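Local coordinates for protein poly-beta-1,6-N-acetyl-D-glucosamine N-deacetylase (Aggregatibacter actinomycetemcomitans, PDB 4U10) that probably removes N-acetyl groups from the biofilm polysaccharide poly-beta-1,6-N-acetyl-D-glucosamine, using the metal-dependent deacetylase domain that this chain represents, at residues 10-15 with 27-32; 5-10 with 248-253; 36-41 with 86-91; 75-80 with 121-126; 47-52 with 68-73. One frame throughout, in Å; residues are numbered along the deposited sequence.

How the contacts relate
Contacts 1, 2 and 5 pair strands of one mixed sheet. Strand 3-13 carries contacts 1 and 2, which share His-10 and a zinc ion and have centres about 11 Å apart. Contact 5 pairs its neighbour, strand 68-75, with strand 47-48, and contact 4 follows where the chain leaves strand 68-75 for helix 79-91. Contact 3 packs that helix against helix 31-42, about 12 Å from contact 5 between centres. Along the chain, contacts 1, 5 and 4 close in that order, contact 3 encloses contact 5 and crosses contact 4, and contact 2 ties the start of the modelled chain to a segment near its end. The ends of strands 3-13 and 68-75 supply ligands to two neighbouring zinc ions that share one water.

Contact 1 (10-15 with 27-32); sequences HSVVDD and QTISAN. With ZN (zinc ion), chain D.
Val-12 and Val-13 run parallel to Ile-29 and Ser-30, joined by three backbone bonds: Ile-29 N to Ser-11 O (3.1 Å), Val-13 N to Ile-29 O (3.0 Å) and Ala-31 N to Val-13 O (2.8 Å). On one face Val-12 and Ile-29 lie side by side, CG2 against CG1 at 3.9 Å. The other methyl of Val-12, CG1, is anti to the backbone N (chi1 -177°) and thereby meets Ala-31 CA at 3.5 Å. On the opposite face Val-13 CG2 touches Thr-28 CG2 at 3.9 Å, the side chains crossing almost perpendicularly. His-10 and Gln-27 point the same way, ND1 lying 3.8 Å from Gln-27 CB, while His-10 NE2 binds a zinc ion together with Asp-74. A water bridges the two backbones, accepting from His-10 N and donating to Ser-11 O and Gln-27 O. Ser-30 caps Leu-33 N where strand 29-30 runs along strand 3-13 into helix 31-42, while Val-83 and Ile-84 of helix 79-91 pack on Val-12, Val-83 also touching Ala-31.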
# COMPACT_ATOMS: atom_id res chain seq x y z
N HIS A 10 -3.58 -4.01 -5.83
CA HIS A 10 -3.26 -5.07 -4.87
C HIS A 10 -2.60 -6.20 -5.65
O HIS A 10 -1.49 -6.00 -6.22
CB HIS A 10 -4.53 -5.47 -4.09
CG HIS A 10 -4.99 -4.37 -3.21
ND1 HIS A 10 -5.69 -3.28 -3.69
CD2 HIS A 10 -4.75 -4.12 -1.91
CE1 HIS A 10 -5.90 -2.42 -2.72
NE2 HIS A 10 -5.35 -2.91 -1.62
N SER A 11 -3.24 -7.35 -5.71
CA SER A 11 -2.64 -8.43 -6.48
C SER A 11 -2.99 -8.31 -7.95
O SER A 11 -4.08 -7.81 -8.32
CB SER A 11 -3.03 -9.78 -5.94
OG SER A 11 -2.12 -10.70 -6.38
N VAL A 12 -2.07 -8.83 -8.77
CA VAL A 12 -2.13 -8.88 -10.24
C VAL A 12 -1.65 -10.28 -10.67
O VAL A 12 -0.58 -10.73 -10.29
CB VAL A 12 -1.32 -7.79 -10.95
CG1 VAL A 12 -1.52 -7.88 -12.47
CG2 VAL A 12 -1.75 -6.39 -10.52
N VAL A 13 -2.49 -11.00 -11.41
CA VAL A 13 -2.24 -12.37 -11.78
C VAL A 13 -2.32 -12.46 -13.32
O VAL A 13 -3.02 -11.65 -13.98
CB VAL A 13 -3.25 -13.34 -11.11
CG1 VAL A 13 -3.04 -13.36 -9.63
CG2 VAL A 13 -4.68 -13.00 -11.41
N ASP A 14 -1.64 -13.45 -13.90
CA ASP A 14 -1.73 -13.68 -15.34
C ASP A 14 -3.13 -14.14 -15.76
O ASP A 14 -3.64 -13.74 -16.80
CB ASP A 14 -0.68 -14.68 -15.80
CG ASP A 14 0.70 -14.03 -15.92
OD1 ASP A 14 0.81 -12.79 -16.16
OD2 ASP A 14 1.68 -14.76 -15.73
N ASP A 15 -3.75 -14.96 -14.93
CA ASP A 15 -5.18 -15.40 -15.12
C ASP A 15 -6.12 -14.30 -15.65
O ASP A 15 -6.28 -13.22 -15.02
CB ASP A 15 -5.62 -15.93 -13.75
CG ASP A 15 -7.00 -16.54 -13.75
OD1 ASP A 15 -7.49 -16.94 -14.80
OD2 ASP A 15 -7.62 -16.61 -12.65
N GLN A 27 -9.88 -7.06 -4.91
CA GLN A 27 -9.27 -6.19 -5.94
C GLN A 27 -8.17 -6.84 -6.76
O GLN A 27 -7.31 -6.14 -7.34
CB GLN A 27 -8.77 -4.90 -5.28
CG GLN A 27 -9.91 -3.90 -5.08
CD GLN A 27 -10.89 -4.30 -3.99
OE1 GLN A 27 -10.52 -4.38 -2.82
NE2 GLN A 27 -12.18 -4.51 -4.37
N THR A 28 -8.13 -8.18 -6.81
CA THR A 28 -7.17 -8.83 -7.67
C THR A 28 -7.58 -8.59 -9.14
O THR A 28 -8.74 -8.76 -9.50
CB THR A 28 -7.05 -10.34 -7.39
OG1 THR A 28 -6.64 -10.56 -6.03
CG2 THR A 28 -6.08 -11.03 -8.33
N ILE A 29 -6.63 -8.16 -9.98
CA ILE A 29 -6.91 -7.95 -11.41
C ILE A 29 -5.93 -8.77 -12.27
O ILE A 29 -5.04 -9.39 -11.74
CB ILE A 29 -6.84 -6.48 -11.79
CG1 ILE A 29 -5.41 -5.96 -11.69
CG2 ILE A 29 -7.76 -5.67 -10.92
CD1 ILE A 29 -5.29 -4.59 -12.32
N SER A 30 -6.16 -8.76 -13.59
CA SER A 30 -5.35 -9.51 -14.54
C SER A 30 -4.21 -8.61 -14.96
O SER A 30 -4.31 -7.37 -14.94
CB SER A 30 -6.15 -9.95 -15.80
OG SER A 30 -6.59 -8.79 -16.51
N ALA A 31 -3.13 -9.25 -15.32
CA ALA A 31 -1.98 -8.57 -15.84
C ALA A 31 -2.39 -7.84 -17.14
O ALA A 31 -1.92 -6.75 -17.39
CB ALA A 31 -0.88 -9.58 -16.08
N ASN A 32 -3.31 -8.39 -17.93
CA ASN A 32 -3.75 -7.66 -19.15
C ASN A 32 -4.40 -6.35 -18.82
O ASN A 32 -4.15 -5.31 -19.50
CB ASN A 32 -4.72 -8.52 -19.99
CG ASN A 32 -5.01 -7.88 -21.34
OD1 ASN A 32 -4.21 -7.98 -22.26
ND2 ASN A 32 -6.17 -7.20 -21.45
ZN ZN D . -4.86 -1.72 0.11
O HOH W 1 -4.90 -5.04 -8.03
O HOH W 2 -5.61 -8.48 -4.51
O HOH W 3 -3.55 -11.27 -18.10
O HOH W 4 -4.93 -2.74 1.83

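Contact 2 (5-10 with 248-253); sequences GVLAYH and LLIDTE. With ZN (zinc ion), chain D.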
# COMPACT_ATOMS: atom_id res chain seq x y z
N GLY A 5 -1.71 12.44 -9.20
CA GLY A 5 -2.69 11.43 -8.89
C GLY A 5 -1.99 10.14 -8.45
O GLY A 5 -0.84 9.93 -8.76
N VAL A 6 -2.70 9.28 -7.76
CA VAL A 6 -2.15 8.03 -7.28
C VAL A 6 -3.08 6.88 -7.57
O VAL A 6 -4.25 6.97 -7.26
CB VAL A 6 -1.81 8.07 -5.76
CG1 VAL A 6 -1.10 6.77 -5.37
CG2 VAL A 6 -0.90 9.25 -5.40
N LEU A 7 -2.58 5.78 -8.14
CA LEU A 7 -3.41 4.58 -8.31
C LEU A 7 -3.08 3.50 -7.29
O LEU A 7 -1.91 3.21 -7.04
CB LEU A 7 -3.28 4.01 -9.69
CG LEU A 7 -3.43 4.92 -10.95
CD1 LEU A 7 -3.41 4.10 -12.25
CD2 LEU A 7 -4.71 5.75 -10.83
N ALA A 8 -4.10 2.89 -6.70
CA ALA A 8 -3.86 1.83 -5.69
C ALA A 8 -4.23 0.44 -6.20
O ALA A 8 -5.43 0.13 -6.36
CB ALA A 8 -4.64 2.14 -4.40
N TYR A 9 -3.25 -0.43 -6.35
CA TYR A 9 -3.42 -1.78 -6.83
C TYR A 9 -3.14 -2.76 -5.70
O TYR A 9 -2.55 -2.38 -4.72
CB TYR A 9 -2.42 -2.13 -7.94
CG TYR A 9 -2.69 -1.43 -9.28
CD1 TYR A 9 -3.52 -1.99 -10.24
CD2 TYR A 9 -2.06 -0.22 -9.58
CE1 TYR A 9 -3.76 -1.31 -11.45
CE2 TYR A 9 -2.26 0.44 -10.81
CZ TYR A 9 -3.10 -0.07 -11.71
OH TYR A 9 -3.30 0.64 -12.90
N HIS A 10 -3.58 -4.01 -5.83
CA HIS A 10 -3.26 -5.07 -4.87
C HIS A 10 -2.60 -6.20 -5.65
O HIS A 10 -1.49 -6.00 -6.22
CB HIS A 10 -4.53 -5.47 -4.09
CG HIS A 10 -4.99 -4.37 -3.21
ND1 HIS A 10 -5.69 -3.28 -3.69
CD2 HIS A 10 -4.75 -4.12 -1.91
CE1 HIS A 10 -5.90 -2.42 -2.72
NE2 HIS A 10 -5.35 -2.91 -1.62
N LEU A 248 -6.86 6.27 -6.13
CA LEU A 248 -7.95 5.54 -6.72
C LEU A 248 -7.80 4.04 -6.47
O LEU A 248 -6.81 3.44 -6.88
CB LEU A 248 -7.97 5.82 -8.24
CG LEU A 248 -9.06 5.08 -9.00
CD1 LEU A 248 -10.44 5.47 -8.49
CD2 LEU A 248 -8.85 5.39 -10.45
N LEU A 249 -8.77 3.41 -5.82
CA LEU A 249 -8.74 1.95 -5.66
C LEU A 249 -9.08 1.23 -6.94
O LEU A 249 -10.20 1.37 -7.44
CB LEU A 249 -9.75 1.51 -4.58
CG LEU A 249 -9.91 0.02 -4.28
CD1 LEU A 249 -8.59 -0.53 -3.81
CD2 LEU A 249 -11.00 -0.27 -3.26
N ILE A 250 -8.15 0.45 -7.47
CA ILE A 250 -8.34 -0.23 -8.71
C ILE A 250 -9.13 -1.54 -8.50
O ILE A 250 -8.87 -2.30 -7.58
CB ILE A 250 -6.99 -0.53 -9.39
CG1 ILE A 250 -6.13 0.75 -9.58
CG2 ILE A 250 -7.22 -1.23 -10.70
CD1 ILE A 250 -6.68 1.73 -10.62
N ASP A 251 -10.07 -1.83 -9.37
CA ASP A 251 -10.67 -3.18 -9.38
C ASP A 251 -10.87 -3.65 -10.82
O ASP A 251 -10.55 -2.89 -11.80
CB ASP A 251 -12.00 -3.21 -8.59
CG ASP A 251 -13.00 -2.13 -9.05
OD1 ASP A 251 -13.35 -2.03 -10.24
OD2 ASP A 251 -13.50 -1.41 -8.17
N THR A 252 -11.38 -4.87 -10.98
CA THR A 252 -11.59 -5.43 -12.33
C THR A 252 -12.55 -4.63 -13.18
O THR A 252 -12.57 -4.90 -14.36
CB THR A 252 -12.18 -6.81 -12.30
OG1 THR A 252 -13.34 -6.74 -11.52
CG2 THR A 252 -11.24 -7.81 -11.71
N GLU A 253 -13.34 -3.72 -12.62
CA GLU A 253 -14.22 -2.82 -13.41
C GLU A 253 -13.62 -1.45 -13.69
O GLU A 253 -14.28 -0.57 -14.25
CB GLU A 253 -15.57 -2.57 -12.74
CG GLU A 253 -16.64 -3.57 -13.14
CD GLU A 253 -16.52 -4.86 -12.37
OE1 GLU A 253 -17.47 -5.20 -11.60
OE2 GLU A 253 -15.48 -5.55 -12.55
ZN ZN D . -4.86 -1.72 0.11
O HOH W 5 -6.58 -2.35 -5.94
O HOH W 4 -4.93 -2.74 1.83
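Ile-250 lies over one face of the Tyr-9 ring, crossing it obliquely, its CG1 3.7 Å from the ring centroid and 12° off the normal in a CH-pi contact. Its CG2, the branch anti to the backbone N, stays on the same face, above the rim, 3.5 Å from Tyr-9 CE1. CD1 reaches on to Leu-7 CB, and Tyr-9 OH is tethered to His-37 of helix 31-42. Beneath these side chains the backbones pair in parallel, Ala-8 N bonding to Leu-248 O at 2.8 Å and Ile-250 N to Ala-8 O at 3.0 Å. Strand 248-249 flanks the first strand, consistent with the distorted (beta/alpha) barrel of NodB-type deacetylases. The other face is looser: Leu-249, partly exposed, brings only CD1 to the His-10 ring edge, 3.5 Å from CE1. A water takes the His-10 ND1 hydrogen (2.6 Å) and donates to Ala-8 O and Ile-250 O, helping fix the rotation of this zinc-binding imidazole. Past Ile-250, Asp-251 OD1 accepts from Glu-253 N in an Asx turn.

Contact 3 (36-41 with 86-91); sequences SHFNWL and PILKAY
Phe-38 turns the edge of its ring toward the face of Tyr-91, a T-shaped pair with centroids 5.5 Å apart and planes at 73°. The same Tyr-91 face also takes Phe-38 CB, 3.9 Å from the ring centroid and displaced toward the rim, in a CH-pi contact. Phe-38 CG, anti to the carbonyl carbon (chi1 -79°), sends the ring across the gap between the helices, where its far end touches aliphatic groups: CE2 meets Ile-87 CG2 at 3.5 Å and CZ meets Leu-88 CD2 at 3.9 Å. Segments 36-41 and 86-91 run nearly parallel (20°) with axes 11.6 Å apart, a gap these side chains bridge. Leu-71 of strand 68-75 packs on Phe-38 and Leu-88. Asn-39 crosses Tyr-91 at about a right angle, OD1 near the ring plane and accepting from the hydroxyl; the modelled OD1-to-OH distance of 2.4 Å is doubtfully short. The contact thus rests on apolar and aromatic packing, with probably one polar link of uncertain length near the zinc bound by Lys-42 and Asp-43.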
# COMPACT_ATOMS: atom_id res chain seq x y z
N SER A 36 -3.06 -2.58 -19.72
CA SER A 36 -3.96 -1.69 -20.41
C SER A 36 -3.97 -0.33 -19.76
O SER A 36 -4.02 0.73 -20.44
CB SER A 36 -5.39 -2.29 -20.54
OG SER A 36 -6.18 -2.03 -19.42
N HIS A 37 -3.94 -0.34 -18.43
CA HIS A 37 -3.80 0.87 -17.70
C HIS A 37 -2.42 1.54 -18.03
O HIS A 37 -2.37 2.72 -18.22
CB HIS A 37 -3.91 0.64 -16.20
CG HIS A 37 -5.25 0.21 -15.76
ND1 HIS A 37 -5.49 -0.24 -14.48
CD2 HIS A 37 -6.42 0.11 -16.41
CE1 HIS A 37 -6.76 -0.55 -14.35
NE2 HIS A 37 -7.35 -0.35 -15.51
N PHE A 38 -1.35 0.76 -18.01
CA PHE A 38 0.03 1.28 -18.23
C PHE A 38 0.19 1.88 -19.60
O PHE A 38 0.82 2.91 -19.77
CB PHE A 38 1.05 0.16 -18.09
CG PHE A 38 1.36 -0.19 -16.66
CD1 PHE A 38 0.57 0.29 -15.63
CD2 PHE A 38 2.40 -1.03 -16.37
CE1 PHE A 38 0.84 -0.06 -14.30
CE2 PHE A 38 2.67 -1.38 -15.07
CZ PHE A 38 1.91 -0.87 -14.03
N ASN A 39 -0.42 1.21 -20.57
CA ASN A 39 -0.59 1.78 -21.93
C ASN A 39 -1.47 3.02 -22.04
O ASN A 39 -1.14 3.93 -22.77
CB ASN A 39 -1.16 0.72 -22.85
CG ASN A 39 -0.17 -0.34 -23.17
OD1 ASN A 39 1.04 -0.13 -23.04
ND2 ASN A 39 -0.66 -1.51 -23.60
N TRP A 40 -2.61 3.03 -21.37
CA TRP A 40 -3.53 4.12 -21.45
C TRP A 40 -2.90 5.36 -20.81
O TRP A 40 -3.09 6.48 -21.33
CB TRP A 40 -4.82 3.79 -20.73
CG TRP A 40 -5.78 4.88 -20.88
CD1 TRP A 40 -6.69 5.02 -21.89
CD2 TRP A 40 -5.92 6.04 -20.05
NE1 TRP A 40 -7.40 6.18 -21.72
CE2 TRP A 40 -6.94 6.83 -20.61
CE3 TRP A 40 -5.28 6.50 -18.88
CZ2 TRP A 40 -7.35 8.06 -20.05
CZ3 TRP A 40 -5.69 7.71 -18.32
CH2 TRP A 40 -6.71 8.48 -18.90
N LEU A 41 -2.16 5.17 -19.71
CA LEU A 41 -1.53 6.31 -19.06
C LEU A 41 -0.54 6.95 -20.05
O LEU A 41 -0.58 8.16 -20.25
CB LEU A 41 -0.78 5.92 -17.76
CG LEU A 41 -1.61 5.38 -16.60
CD1 LEU A 41 -0.74 4.76 -15.53
CD2 LEU A 41 -2.43 6.52 -16.03
N PRO A 86 8.34 -7.44 -13.37
CA PRO A 86 8.83 -7.52 -14.75
C PRO A 86 8.16 -6.48 -15.70
O PRO A 86 8.84 -5.90 -16.54
CB PRO A 86 8.50 -8.95 -15.18
CG PRO A 86 8.20 -9.72 -13.92
CD PRO A 86 7.82 -8.71 -12.86
N ILE A 87 6.87 -6.24 -15.49
CA ILE A 87 6.10 -5.27 -16.24
C ILE A 87 6.57 -3.87 -15.92
O ILE A 87 6.78 -3.08 -16.83
CB ILE A 87 4.60 -5.42 -15.99
CG1 ILE A 87 4.10 -6.77 -16.55
CG2 ILE A 87 3.80 -4.31 -16.71
CD1 ILE A 87 2.71 -7.16 -16.06
N LEU A 88 6.83 -3.58 -14.64
CA LEU A 88 7.33 -2.21 -14.30
C LEU A 88 8.64 -1.94 -15.00
O LEU A 88 8.85 -0.83 -15.53
CB LEU A 88 7.49 -2.02 -12.80
CG LEU A 88 6.27 -2.11 -11.88
CD1 LEU A 88 6.65 -2.13 -10.41
CD2 LEU A 88 5.33 -0.97 -12.25
N LYS A 89 9.52 -2.94 -14.99
CA LYS A 89 10.81 -2.87 -15.64
C LYS A 89 10.68 -2.66 -17.17
O LYS A 89 11.37 -1.83 -17.70
CB LYS A 89 11.66 -4.11 -15.38
CG LYS A 89 12.11 -4.22 -13.96
CD LYS A 89 13.21 -5.23 -13.80
CE LYS A 89 12.70 -6.63 -14.07
NZ LYS A 89 13.62 -7.69 -13.53
N ALA A 90 9.83 -3.42 -17.83
CA ALA A 90 9.51 -3.25 -19.26
C ALA A 90 8.99 -1.84 -19.63
O ALA A 90 9.36 -1.28 -20.65
CB ALA A 90 8.43 -4.26 -19.65
N TYR A 91 8.13 -1.28 -18.80
CA TYR A 91 7.65 0.07 -19.02
C TYR A 91 8.54 1.18 -18.47
O TYR A 91 8.26 2.35 -18.67
CB TYR A 91 6.26 0.19 -18.39
CG TYR A 91 5.21 -0.41 -19.29
CD1 TYR A 91 4.99 -1.77 -19.33
CD2 TYR A 91 4.42 0.42 -20.08
CE1 TYR A 91 3.99 -2.30 -20.17
CE2 TYR A 91 3.44 -0.08 -20.93
CZ TYR A 91 3.25 -1.44 -21.01
OH TYR A 91 2.24 -1.88 -21.85

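Contact 4 (75-80 with 121-126); sequences DGYATM and RNVFVT. With ZN (zinc ion), chain C.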
# COMPACT_ATOMS: atom_id res chain seq x y z
N ASP A 75 0.22 -4.88 0.01
CA ASP A 75 0.02 -6.02 0.89
C ASP A 75 1.21 -6.96 1.01
O ASP A 75 1.36 -7.58 2.04
CB ASP A 75 -1.21 -6.87 0.57
CG ASP A 75 -2.47 -6.20 0.93
OD1 ASP A 75 -2.49 -5.01 1.27
OD2 ASP A 75 -3.48 -6.92 0.91
N GLY A 76 2.07 -7.01 0.00
CA GLY A 76 3.19 -7.95 -0.00
C GLY A 76 2.96 -9.21 -0.76
O GLY A 76 3.74 -10.15 -0.58
N TYR A 77 1.94 -9.27 -1.63
CA TYR A 77 1.74 -10.54 -2.44
C TYR A 77 2.92 -10.87 -3.31
O TYR A 77 3.48 -9.97 -3.93
CB TYR A 77 0.48 -10.49 -3.30
CG TYR A 77 -0.81 -10.26 -2.55
CD1 TYR A 77 -1.30 -11.18 -1.61
CD2 TYR A 77 -1.54 -9.10 -2.76
CE1 TYR A 77 -2.50 -10.92 -0.94
CE2 TYR A 77 -2.68 -8.88 -2.12
CZ TYR A 77 -3.17 -9.78 -1.20
OH TYR A 77 -4.40 -9.44 -0.60
N ALA A 78 3.28 -12.17 -3.38
CA ALA A 78 4.33 -12.67 -4.23
C ALA A 78 4.16 -12.19 -5.70
O ALA A 78 5.12 -12.01 -6.44
CB ALA A 78 4.45 -14.19 -4.14
N THR A 79 2.95 -11.89 -6.10
CA THR A 79 2.70 -11.35 -7.44
C THR A 79 3.41 -10.06 -7.74
O THR A 79 3.60 -9.75 -8.89
CB THR A 79 1.20 -11.15 -7.74
OG1 THR A 79 0.58 -10.27 -6.76
CG2 THR A 79 0.53 -12.53 -7.83
N MSE A 80 3.71 -9.28 -6.71
CA MSE A 80 4.55 -8.08 -6.86
C MSE A 80 5.83 -8.41 -7.55
O MSE A 80 6.27 -7.75 -8.51
CB MSE A 80 4.74 -7.35 -5.53
CG MSE A 80 5.61 -6.10 -5.71
SE MSE A 80 4.56 -4.69 -6.56
CE MSE A 80 6.08 -3.67 -7.27
N ARG A 121 3.18 -19.34 3.49
CA ARG A 121 4.09 -18.20 3.52
C ARG A 121 4.32 -17.61 2.08
O ARG A 121 4.56 -16.41 1.95
CB ARG A 121 5.39 -18.57 4.26
CG ARG A 121 6.57 -17.59 4.11
CD ARG A 121 6.35 -16.31 4.90
NE ARG A 121 7.42 -15.32 4.71
CZ ARG A 121 7.60 -14.59 3.61
NH1 ARG A 121 6.75 -14.70 2.60
NH2 ARG A 121 8.58 -13.71 3.55
N ASN A 122 4.22 -18.42 1.02
CA ASN A 122 4.52 -17.90 -0.34
C ASN A 122 3.40 -17.31 -1.06
O ASN A 122 3.53 -16.95 -2.22
CB ASN A 122 5.09 -18.92 -1.21
CG ASN A 122 6.32 -19.47 -0.62
OD1 ASN A 122 7.33 -18.75 -0.48
ND2 ASN A 122 6.28 -20.74 -0.28
N VAL A 123 2.33 -17.08 -0.36
CA VAL A 123 1.45 -16.06 -0.83
C VAL A 123 2.21 -14.71 -0.89
O VAL A 123 1.86 -13.88 -1.75
CB VAL A 123 0.20 -15.97 0.04
CG1 VAL A 123 -0.68 -14.82 -0.44
CG2 VAL A 123 -0.54 -17.30 -0.06
N PHE A 124 3.24 -14.53 -0.06
CA PHE A 124 3.94 -13.24 0.04
C PHE A 124 5.37 -13.27 -0.37
O PHE A 124 6.04 -14.31 -0.31
CB PHE A 124 3.79 -12.68 1.46
CG PHE A 124 2.36 -12.58 1.90
CD1 PHE A 124 1.56 -11.61 1.41
CD2 PHE A 124 1.78 -13.57 2.71
CE1 PHE A 124 0.20 -11.56 1.76
CE2 PHE A 124 0.44 -13.52 3.06
CZ PHE A 124 -0.35 -12.52 2.59
N VAL A 125 5.88 -12.10 -0.73
CA VAL A 125 7.29 -11.95 -1.08
C VAL A 125 8.25 -12.35 0.07
O VAL A 125 7.85 -12.38 1.21
CB VAL A 125 7.66 -10.51 -1.56
CG1 VAL A 125 7.00 -10.15 -2.90
CG2 VAL A 125 7.38 -9.46 -0.51
N THR A 126 9.50 -12.63 -0.28
CA THR A 126 10.62 -12.73 0.67
C THR A 126 11.36 -11.38 0.68
O THR A 126 11.28 -10.62 -0.26
CB THR A 126 11.59 -13.86 0.27
OG1 THR A 126 12.26 -13.56 -0.95
CG2 THR A 126 10.88 -15.19 0.07
ZN ZN C . -3.67 -4.02 2.38
O HOH W 4 -4.93 -2.74 1.83
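Gly-76, at phi 98° and psi 16°, takes a backbone turn suited to glycine that presents its O to Val-125 N, while Tyr-77 CG, anti to the carbonyl carbon (chi1 -58°), carries the phenol alongside the Phe-124 ring. The two rings are nearly parallel yet slid so far apart that they barely overlap, meeting at Tyr-77 CD1 and Phe-124 CE1, 3.7 Å apart. Val-123 CG1 lies in the plane of the Tyr-77 ring at its edge and also over one face of Phe-124. Two backbone bonds lock the turn to segment 121-126: Val-125 N to Gly-76 O at 2.9 Å and an almost straight Ala-78 N to Val-123 O at 2.8 Å. Within it, Arg-121 grips Val-125 O, NH1 (2.9 Å) from above the carbonyl plane and NH2 (2.8 Å) nearer to it, with Leu-104 O and Thr-106 O as further acceptors. Asp-75 binds a zinc ion through OD1 with His-144, His-149 and a water. Arg-121 probably stiffens segment 121-126, which holds the backbone after the zinc-binding aspartate.

Contact 5 (47-52 with 68-73); sequences NVVSWQ and AVVLSF
Val-48 lays CG1 against Leu-71 CG at 3.9 Å, the two side chains crossing at roughly a right angle. That methyl is anti to the backbone N (chi1 179°), a setting that carries it forward along the partner strand. Val-49 faces the other way: its CG2 meets Val-70 CG2 at 4.0 Å, again at nearly a right angle, and its CG1 touches Ala-68 CB at 4.1 Å. These side chains are set by parallel backbone pairing, in which Val-69 N donates to Asn-47 O (2.9 Å) and Val-49 N to Val-69 O (2.9 Å). Where direct pairing stops, a water continues it by accepting from Leu-71 N at 2.8 Å and donating to Val-49 O. Farther out, Ser-50 sits at the N-cap of helix 51-58, its side chain capping a backbone N and its own N bonded to Gln-53 OE1, where the chain leaves the sheet. The unit is a beta-alpha-beta crossover from strand 47-48 through helix 51-58 to strand 68-75. Strand 68-75 also pairs with strands 3-13 and 95-99, Phe-38 and Leu-41 of helix 31-42 cover the side with Val-48 and Leu-71, and Val-96 of strand 95-99 touches Val-70 and Trp-51.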
# COMPACT_ATOMS: atom_id res chain seq x y z
N ASN A 47 2.42 10.98 -16.95
CA ASN A 47 3.80 10.64 -16.69
C ASN A 47 3.85 9.99 -15.32
O ASN A 47 3.60 10.64 -14.31
CB ASN A 47 4.61 11.93 -16.69
CG ASN A 47 4.68 12.56 -18.09
OD1 ASN A 47 4.21 13.68 -18.37
ND2 ASN A 47 5.23 11.84 -18.95
N VAL A 48 4.21 8.72 -15.29
CA VAL A 48 4.53 7.97 -14.05
C VAL A 48 5.82 8.43 -13.44
O VAL A 48 6.90 8.33 -14.01
CB VAL A 48 4.48 6.45 -14.27
CG1 VAL A 48 4.84 5.70 -12.98
CG2 VAL A 48 3.08 6.07 -14.72
N VAL A 49 5.71 8.94 -12.24
CA VAL A 49 6.87 9.43 -11.52
C VAL A 49 7.08 8.59 -10.25
O VAL A 49 6.17 7.96 -9.74
CB VAL A 49 6.68 10.90 -11.12
CG1 VAL A 49 6.43 11.75 -12.39
CG2 VAL A 49 5.56 11.01 -10.10
N SER A 50 8.30 8.58 -9.75
CA SER A 50 8.62 7.86 -8.54
C SER A 50 8.32 8.73 -7.34
O SER A 50 8.20 9.98 -7.45
CB SER A 50 10.11 7.53 -8.54
OG SER A 50 10.90 8.73 -8.48
N TRP A 51 8.20 8.09 -6.18
CA TRP A 51 8.01 8.82 -4.97
C TRP A 51 9.17 9.79 -4.76
O TRP A 51 8.96 10.92 -4.28
CB TRP A 51 7.79 7.88 -3.77
CG TRP A 51 7.38 8.62 -2.57
CD1 TRP A 51 8.11 8.75 -1.46
CD2 TRP A 51 6.18 9.40 -2.35
NE1 TRP A 51 7.47 9.54 -0.57
CE2 TRP A 51 6.27 9.94 -1.08
CE3 TRP A 51 5.03 9.66 -3.11
CZ2 TRP A 51 5.27 10.75 -0.52
CZ3 TRP A 51 4.08 10.47 -2.58
CH2 TRP A 51 4.20 11.01 -1.28
N GLN A 52 10.37 9.35 -5.07
CA GLN A 52 11.54 10.25 -4.94
C GLN A 52 11.37 11.60 -5.70
O GLN A 52 11.76 12.68 -5.19
CB GLN A 52 12.79 9.48 -5.32
CG GLN A 52 14.08 10.16 -4.95
CD GLN A 52 14.20 10.51 -3.48
OE1 GLN A 52 14.30 9.64 -2.64
NE2 GLN A 52 14.32 11.77 -3.20
N ALA A 68 1.43 14.16 -13.64
CA ALA A 68 2.24 13.20 -12.85
C ALA A 68 1.30 12.19 -12.19
O ALA A 68 0.21 12.53 -11.77
CB ALA A 68 3.07 13.94 -11.80
N VAL A 69 1.73 10.94 -12.13
CA VAL A 69 0.95 9.88 -11.54
C VAL A 69 1.92 8.95 -10.81
O VAL A 69 3.00 8.66 -11.31
CB VAL A 69 0.25 9.07 -12.64
CG1 VAL A 69 -0.43 7.84 -12.04
CG2 VAL A 69 -0.72 9.96 -13.41
N VAL A 70 1.52 8.49 -9.63
CA VAL A 70 2.27 7.53 -8.84
C VAL A 70 1.48 6.20 -8.86
O VAL A 70 0.25 6.16 -8.68
CB VAL A 70 2.48 7.98 -7.38
CG1 VAL A 70 3.28 6.92 -6.54
CG2 VAL A 70 3.26 9.27 -7.32
N LEU A 71 2.20 5.09 -9.00
CA LEU A 71 1.59 3.76 -8.96
C LEU A 71 1.90 3.14 -7.61
O LEU A 71 3.01 3.21 -7.21
CB LEU A 71 2.23 2.86 -10.03
CG LEU A 71 2.11 3.29 -11.48
CD1 LEU A 71 2.85 2.32 -12.41
CD2 LEU A 71 0.68 3.45 -11.90
N SER A 72 0.93 2.46 -6.96
CA SER A 72 1.10 1.87 -5.64
C SER A 72 0.49 0.46 -5.54
O SER A 72 -0.58 0.22 -6.13
CB SER A 72 0.57 2.79 -4.55
OG SER A 72 -0.83 3.03 -4.63
N PHE A 73 1.20 -0.45 -4.86
CA PHE A 73 0.79 -1.84 -4.77
C PHE A 73 0.84 -2.24 -3.32
O PHE A 73 1.84 -1.98 -2.62
CB PHE A 73 1.67 -2.76 -5.60
CG PHE A 73 1.65 -2.44 -7.06
CD1 PHE A 73 2.50 -1.45 -7.59
CD2 PHE A 73 0.82 -3.13 -7.94
CE1 PHE A 73 2.43 -1.13 -8.94
CE2 PHE A 73 0.77 -2.82 -9.27
CZ PHE A 73 1.57 -1.80 -9.77
O HOH W 6 5.02 5.34 -9.23